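Local coordinates for protein luciferase-like monooxygenase (Streptomyces bottropensis, PDB 7BIP) that probably acts as a luciferase-like monooxygenase in the biosynthesis of the aromatic polyketide rishirilide, and binds calcium ions, at residues G133-A136 with V137-W141; V299-P302 with D303-R306; M339-F342 with A343-L347. One frame throughout, in Å; residues are numbered along the deposited sequence.

Contact 1. Residues G133-A136 with V137-W141; sequences GVEA and VRRLW
The carboxylate of E135 meets two guanidinium groups, those of R138 and R139, each at its edge and close to its plane. The carboxylate and R138 planes are 39° apart, whereas R139 is turned nearly perpendicular to the carboxylate, at 86°. R138 lies alongside E135 and grips it side-on: R138 NE donates to E135 OE1 at 2.9 Å, and R138 NH2 to E135 OE2 at 2.8 Å, both on the syn side but tilted well out of the carboxylate plane. R139 comes from the anti side, with R139 NE 2.9 Å from E135 OE2. R139 NH2 adds a longer, more bent bond to the same oxygen, 3.3 Å from E135 OE2. A bend at chi2 (67°) in E135 turns its carboxylate along the helix toward both arginines. Alongside this network the backbone follows the regular i to i+4 pattern of helix 126-142, for example R139 N to E135 O at 2.9 Å. On the inner side of the helix, A136 and L140 pack on helix 85-98, and V134 and V137 reach F107 of strand 103-107. W148 of strand 146-149 covers a flank of E135, A136 and R139. Three N-H groups converge on E135 OE2, so its negative charge is shared between two cations; this should favour the ionised carboxylate and hold all three side chains in a fixed relation on a helix that packs against the barrel.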
loop_
_atom_site.group_PDB
_atom_site.type_symbol
_atom_site.label_atom_id
_atom_site.label_comp_id
_atom_site.label_asym_id
_atom_site.label_seq_id
_atom_site.Cartn_x
_atom_site.Cartn_y
_atom_site.Cartn_z
ATOM N N GLY A 133 -15.255 1.308 12.675
ATOM C CA GLY A 133 -14.199 0.916 11.756
ATOM C C GLY A 133 -13.198 -0.026 12.396
ATOM O O GLY A 133 -12.797 -1.026 11.787
ATOM N N VAL A 134 -12.794 0.268 13.637
ATOM C CA VAL A 134 -11.862 -0.609 14.343
ATOM C C VAL A 134 -12.479 -1.984 14.545
ATOM O O VAL A 134 -11.847 -3.018 14.285
ATOM C CB VAL A 134 -11.449 0.017 15.687
ATOM C CG1 VAL A 134 -10.606 -0.979 16.491
ATOM C CG2 VAL A 134 -10.677 1.323 15.463
ATOM N N GLU A 135 -13.720 -2.023 15.017
ATOM C CA GLU A 135 -14.324 -3.313 15.322
ATOM C C GLU A 135 -14.602 -4.116 14.060
ATOM O O GLU A 135 -14.431 -5.341 14.052
ATOM C CB GLU A 135 -15.602 -3.112 16.127
ATOM C CG GLU A 135 -16.406 -4.391 16.377
ATOM C CD GLU A 135 -15.694 -5.390 17.287
ATOM O OE1 GLU A 135 -14.605 -5.074 17.808
ATOM O OE2 GLU A 135 -16.232 -6.499 17.470
ATOM N N ALA A 136 -15.052 -3.457 12.987
ATOM C CA ALA A 136 -15.288 -4.187 11.746
ATOM C C ALA A 136 -13.999 -4.808 11.224
ATOM O O ALA A 136 -13.998 -5.961 10.775
ATOM C CB ALA A 136 -15.911 -3.268 10.696
ATOM N N VAL A 137 -12.888 -4.062 11.284
ATOM C CA VAL A 137 -11.605 -4.609 10.846
ATOM C C VAL A 137 -11.201 -5.786 11.725
ATOM O O VAL A 137 -10.785 -6.841 11.229
ATOM C CB VAL A 137 -10.525 -3.512 10.844
ATOM C CG1 VAL A 137 -9.122 -4.138 10.712
ATOM C CG2 VAL A 137 -10.788 -2.512 9.698
ATOM N N ARG A 138 -11.313 -5.623 13.049
ATOM C CA ARG A 138 -10.993 -6.720 13.954
ATOM C C ARG A 138 -11.806 -7.963 13.622
ATOM O O ARG A 138 -11.262 -9.077 13.597
ATOM C CB ARG A 138 -11.229 -6.309 15.409
ATOM C CG ARG A 138 -10.818 -7.389 16.412
ATOM C CD ARG A 138 -11.432 -7.166 17.816
ATOM N NE ARG A 138 -12.868 -7.451 17.853
ATOM C CZ ARG A 138 -13.397 -8.673 17.822
ATOM N NH1 ARG A 138 -12.613 -9.745 17.779
ATOM N NH2 ARG A 138 -14.713 -8.831 17.838
ATOM N N ARG A 139 -13.105 -7.791 13.347
ATOM C CA ARG A 139 -13.948 -8.935 13.023
ATOM C C ARG A 139 -13.543 -9.572 11.705
ATOM O O ARG A 139 -13.544 -10.802 11.589
ATOM C CB ARG A 139 -15.418 -8.521 12.971
ATOM C CG ARG A 139 -15.981 -8.343 14.329
ATOM C CD ARG A 139 -17.483 -8.440 14.343
ATOM N NE ARG A 139 -17.929 -7.781 15.547
ATOM C CZ ARG A 139 -19.190 -7.542 15.862
ATOM N NH1 ARG A 139 -20.175 -7.931 15.052
ATOM N NH2 ARG A 139 -19.448 -6.910 17.001
ATOM N N LEU A 140 -13.242 -8.749 10.685
ATOM C CA LEU A 140 -12.797 -9.297 9.405
ATOM C C LEU A 140 -11.521 -10.113 9.560
ATOM O O LEU A 140 -11.320 -11.096 8.835
ATOM C CB LEU A 140 -12.600 -8.169 8.390
ATOM C CG LEU A 140 -13.933 -7.589 7.878
ATOM C CD1 LEU A 140 -13.722 -6.220 7.243
ATOM C CD2 LEU A 140 -14.591 -8.553 6.890
ATOM N N TRP A 141 -10.652 -9.740 10.506
ATOM C CA TRP A 141 -9.441 -10.517 10.744
ATOM C C TRP A 141 -9.714 -11.771 11.567
ATOM O O TRP A 141 -9.129 -12.829 11.303
ATOM C CB TRP A 141 -8.412 -9.680 11.496
ATOM C CG TRP A 141 -7.738 -8.581 10.749
ATOM C CD1 TRP A 141 -7.569 -8.456 9.398
ATOM C CD2 TRP A 141 -7.095 -7.458 11.349
ATOM N NE1 TRP A 141 -6.867 -7.300 9.123
ATOM C CE2 TRP A 141 -6.559 -6.675 10.305
ATOM C CE3 TRP A 141 -6.934 -7.028 12.669
ATOM C CZ2 TRP A 141 -5.860 -5.495 10.542
ATOM C CZ3 TRP A 141 -6.232 -5.852 12.907
ATOM C CH2 TRP A 141 -5.712 -5.097 11.851
#

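Contact 2. Residues V299-P302 with D303-R306; sequences VGTP and DEVR
A capping box between T301 and E304 starts helix 302-316 directly after strand 298-300, at one of the strand-to-helix turns of the barrel. T301 occupies the N-cap position. Its hydroxyl oxygen accepts the backbone N-H of E304, with T301 OG1 2.9 Å from E304 N and the bond nearly straight at 172°. The reciprocal bond runs from T301 N to E304 OE2 at 3.1 Å; here the donor stands well above the carboxylate plane, 69° out of it. A chi1 of 65° sets the threonine hydroxyl between its own backbone N and carbonyl carbon, over the first turn of the helix, while the glutamate chain, extended beyond CG, reaches back along the turn. The two side chains cross at about a right angle, and E304 CG packs against T301 OG1 at 3.4 Å.

Each half of the box pairs a side chain of one residue with the backbone N-H of the other, and the hydroxyl half gives a partner to E304 N, a first-turn amide with no preceding helical carbonyl. Regular helical bonding begins at once: V305 N donates to T301 O at 3.0 Å, and R306 N to P302 O at 2.8 Å. P302 suits the first helical position, since its ring nitrogen has no hydrogen to satisfy there. G300, still bonded through its backbone to Y235 of the neighbouring strand 228-236, leaves room beside the glutamate carboxylate, with G300 CA 3.7 Å from E304 OE2. V305 turns inward, its CG2 lying 3.4 Å from T301 O, and shares with P302 a contact on L236 of strand 228-236. The guanidinium of R306 leads away from 299-302 and forms a salt bridge with D310 one turn further along the helix.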
loop_
_atom_site.group_PDB
_atom_site.type_symbol
_atom_site.label_atom_id
_atom_site.label_comp_id
_atom_site.label_asym_id
_atom_site.label_seq_id
_atom_site.Cartn_x
_atom_site.Cartn_y
_atom_site.Cartn_z
ATOM N N VAL A 299 15.558 15.972 22.862
ATOM C CA VAL A 299 16.531 16.711 22.062
ATOM C C VAL A 299 17.702 17.069 22.962
ATOM O O VAL A 299 17.507 17.672 24.023
ATOM C CB VAL A 299 15.912 17.977 21.442
ATOM C CG1 VAL A 299 16.979 18.799 20.680
ATOM C CG2 VAL A 299 14.727 17.609 20.523
ATOM N N GLY A 300 18.908 16.679 22.560
ATOM C CA GLY A 300 20.105 17.041 23.309
ATOM C C GLY A 300 21.241 16.080 22.980
ATOM O O GLY A 300 21.202 15.378 21.972
ATOM N N THR A 301 22.256 16.077 23.846
ATOM C CA THR A 301 23.272 15.036 23.775
ATOM C C THR A 301 22.657 13.700 24.164
ATOM O O THR A 301 21.569 13.650 24.742
ATOM C CB THR A 301 24.430 15.321 24.724
ATOM O OG1 THR A 301 23.937 15.270 26.072
ATOM C CG2 THR A 301 25.048 16.668 24.447
ATOM N N PRO A 302 23.347 12.591 23.883
ATOM C CA PRO A 302 22.925 11.304 24.469
ATOM C C PRO A 302 22.800 11.347 25.986
ATOM O O PRO A 302 21.942 10.655 26.558
ATOM C CB PRO A 302 24.031 10.339 24.017
ATOM C CG PRO A 302 24.522 10.929 22.722
ATOM C CD PRO A 302 24.427 12.429 22.888
ATOM N N ASP A 303 23.631 12.149 26.658
ATOM C CA ASP A 303 23.569 12.232 28.111
ATOM C C ASP A 303 22.319 12.974 28.570
ATOM O O ASP A 303 21.637 12.529 29.501
ATOM C CB ASP A 303 24.836 12.900 28.632
ATOM C CG ASP A 303 26.088 12.125 28.261
ATOM O OD1 ASP A 303 26.228 10.963 28.708
ATOM O OD2 ASP A 303 26.921 12.667 27.511
ATOM N N GLU A 304 21.995 14.098 27.921
ATOM C CA GLU A 304 20.751 14.804 28.219
ATOM C C GLU A 304 19.549 13.898 28.004
ATOM O O GLU A 304 18.638 13.830 28.835
ATOM C CB GLU A 304 20.615 16.045 27.328
ATOM C CG GLU A 304 21.588 17.180 27.623
ATOM C CD GLU A 304 21.469 18.280 26.586
ATOM O OE1 GLU A 304 20.415 18.946 26.541
ATOM O OE2 GLU A 304 22.419 18.466 25.808
ATOM N N VAL A 305 19.534 13.190 26.882
ATOM C CA VAL A 305 18.370 12.388 26.539
ATOM C C VAL A 305 18.295 11.158 27.439
ATOM O O VAL A 305 17.204 10.685 27.752
ATOM C CB VAL A 305 18.412 12.045 25.040
ATOM C CG1 VAL A 305 17.360 10.988 24.678
ATOM C CG2 VAL A 305 18.189 13.322 24.216
ATOM N N ARG A 306 19.443 10.650 27.909
ATOM C CA ARG A 306 19.421 9.552 28.873
ATOM C C ARG A 306 18.710 9.977 30.152
ATOM O O ARG A 306 17.851 9.256 30.672
ATOM C CB ARG A 306 20.850 9.092 29.185
ATOM C CG ARG A 306 20.969 8.213 30.428
ATOM C CD ARG A 306 20.515 6.787 30.154
ATOM N NE ARG A 306 20.371 6.017 31.388
ATOM C CZ ARG A 306 21.354 5.339 31.970
ATOM N NH1 ARG A 306 22.568 5.323 31.430
ATOM N NH2 ARG A 306 21.125 4.671 33.093
#

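Contact 3. Residues M339-F342 with A343-L347; sequences MRLF and AEHLL
With CG anti to its backbone N (chi1 -161°), F342 carries its ring toward the end of helix 332-345, where L346 and L347 meet it from two directions. L346 CB sits over one face in a CH-pi contact, 3.9 Å from the centroid of the F342 ring and only 9° off the ring normal. On that face L346 CD1 also approaches F342 CD1, at 3.5 Å. L347 stands at the edge, close to the ring plane, with L347 CG 4.1 Å from F342 CD2. One turn after L341, H345 has its CG beside the backbone N (chi1 -66°), which lays the imidazole alongside L341; L341 CD2 touches H345 CE1 at 3.7 Å. In the carbonyl plane, H345 ND1 reaches a lone pair of L341 O at 3.2 Å, a somewhat bent bond consistent with a proton on ND1, while H345 N holds the same oxygen. F342 O likewise takes two N-H groups, from L346 and from L347, the second at 3.0 Å between F342 O and L347 N. Beyond the helix, the F342 ring meets that of F3, and L236 of strand 228-236 touches L341, F342 and L346. The i+5 bond from L347 to F342 O is of a kind common where an alpha helix ends, and L346 is the first residue to leave helical phi/psi, here in a helix packed on the outside of the TIM-barrel sheet.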
loop_
_atom_site.group_PDB
_atom_site.type_symbol
_atom_site.label_atom_id
_atom_site.label_comp_id
_atom_site.label_asym_id
_atom_site.label_seq_id
_atom_site.Cartn_x
_atom_site.Cartn_y
_atom_site.Cartn_z
ATOM N N MET A 339 20.075 8.573 14.995
ATOM C CA MET A 339 19.835 7.155 15.220
ATOM C C MET A 339 21.110 6.443 15.650
ATOM O O MET A 339 21.073 5.597 16.550
ATOM C CB MET A 339 19.243 6.520 13.965
ATOM C CG MET A 339 17.822 6.984 13.690
ATOM S SD MET A 339 17.262 6.373 12.099
ATOM C CE MET A 339 17.249 4.610 12.387
ATOM N N ARG A 340 22.246 6.779 15.028
ATOM C CA ARG A 340 23.503 6.124 15.387
ATOM C C ARG A 340 23.918 6.456 16.816
ATOM O O ARG A 340 24.384 5.574 17.549
ATOM C CB ARG A 340 24.602 6.515 14.399
ATOM C CG ARG A 340 24.397 5.908 13.020
ATOM C CD ARG A 340 25.659 5.914 12.170
ATOM N NE ARG A 340 25.436 5.198 10.914
ATOM C CZ ARG A 340 25.179 5.792 9.753
ATOM N NH1 ARG A 340 25.124 7.117 9.682
ATOM N NH2 ARG A 340 24.982 5.061 8.662
ATOM N N LEU A 341 23.746 7.712 17.242
ATOM C CA LEU A 341 24.108 8.068 18.611
ATOM C C LEU A 341 23.183 7.391 19.613
ATOM O O LEU A 341 23.630 6.925 20.666
ATOM C CB LEU A 341 24.075 9.589 18.786
ATOM C CG LEU A 341 25.225 10.371 18.148
ATOM C CD1 LEU A 341 24.950 11.885 18.229
ATOM C CD2 LEU A 341 26.567 10.031 18.793
ATOM N N PHE A 342 21.887 7.322 19.298
ATOM C CA PHE A 342 20.959 6.646 20.189
ATOM C C PHE A 342 21.307 5.173 20.304
ATOM O O PHE A 342 21.291 4.608 21.400
ATOM C CB PHE A 342 19.520 6.819 19.690
ATOM C CG PHE A 342 18.481 6.558 20.741
ATOM C CD1 PHE A 342 17.870 7.611 21.407
ATOM C CD2 PHE A 342 18.119 5.260 21.077
ATOM C CE1 PHE A 342 16.918 7.372 22.386
ATOM C CE2 PHE A 342 17.160 5.027 22.056
ATOM C CZ PHE A 342 16.572 6.081 22.708
ATOM N N ALA A 343 21.637 4.538 19.180
ATOM C CA ALA A 343 21.938 3.112 19.198
ATOM C C ALA A 343 23.204 2.816 19.992
ATOM O O ALA A 343 23.267 1.823 20.728
ATOM C CB ALA A 343 22.064 2.593 17.767
ATOM N N GLU A 344 24.225 3.661 19.861
ATOM C CA GLU A 344 25.490 3.390 20.539
ATOM C C GLU A 344 25.417 3.687 22.032
ATOM O O GLU A 344 25.974 2.939 22.849
ATOM C CB GLU A 344 26.608 4.210 19.898
ATOM C CG GLU A 344 27.999 3.817 20.387
ATOM C CD GLU A 344 29.097 4.725 19.860
ATOM O OE1 GLU A 344 28.783 5.859 19.434
ATOM O OE2 GLU A 344 30.276 4.305 19.875
ATOM N N HIS A 345 24.741 4.773 22.411
ATOM C CA HIS A 345 24.842 5.283 23.769
ATOM C C HIS A 345 23.638 4.974 24.642
ATOM O O HIS A 345 23.765 5.009 25.872
ATOM C CB HIS A 345 25.066 6.800 23.742
ATOM C CG HIS A 345 26.382 7.193 23.155
ATOM N ND1 HIS A 345 26.510 7.681 21.872
ATOM C CD2 HIS A 345 27.633 7.151 23.669
ATOM C CE1 HIS A 345 27.784 7.933 21.625
ATOM N NE2 HIS A 345 28.486 7.617 22.698
ATOM N N LEU A 346 22.482 4.669 24.059
ATOM C CA LEU A 346 21.261 4.546 24.845
ATOM C C LEU A 346 20.616 3.176 24.724
ATOM O O LEU A 346 20.245 2.578 25.744
ATOM C CB LEU A 346 20.266 5.636 24.419
ATOM C CG LEU A 346 20.780 7.026 24.814
ATOM C CD1 LEU A 346 19.981 8.133 24.178
ATOM C CD2 LEU A 346 20.743 7.143 26.316
ATOM N N LEU A 347 20.469 2.668 23.504
ATOM C CA LEU A 347 19.864 1.354 23.305
ATOM C C LEU A 347 20.440 0.255 24.196
ATOM O O LEU A 347 19.645 -0.527 24.741
ATOM C CB LEU A 347 19.986 0.952 21.830
ATOM C CG LEU A 347 18.816 1.272 20.905
ATOM C CD1 LEU A 347 19.033 0.561 19.565
ATOM C CD2 LEU A 347 17.487 0.864 21.535
#

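The three contacts follow one another along the chain of a TIM-barrel fold: contacts 1 and 3 lie on outer helices, and contact 2 spans the turn from strand 298-300 into helix 302-316. Contact 1, on helix 126-142, lies on the opposite side of the chain's centre from the other two, its centre about 41 Å from that of contact 2 and about 37 Å from that of contact 3. Contacts 2 and 3 are neighbours, about 10 Å between centres: the start of helix 302-316 packs against the end of helix 332-345, with R306 CB 3.5 Å from L346 CD2 and P302 CB 3.7 Å from H345 CB. Both reach strand 228-236 through L236.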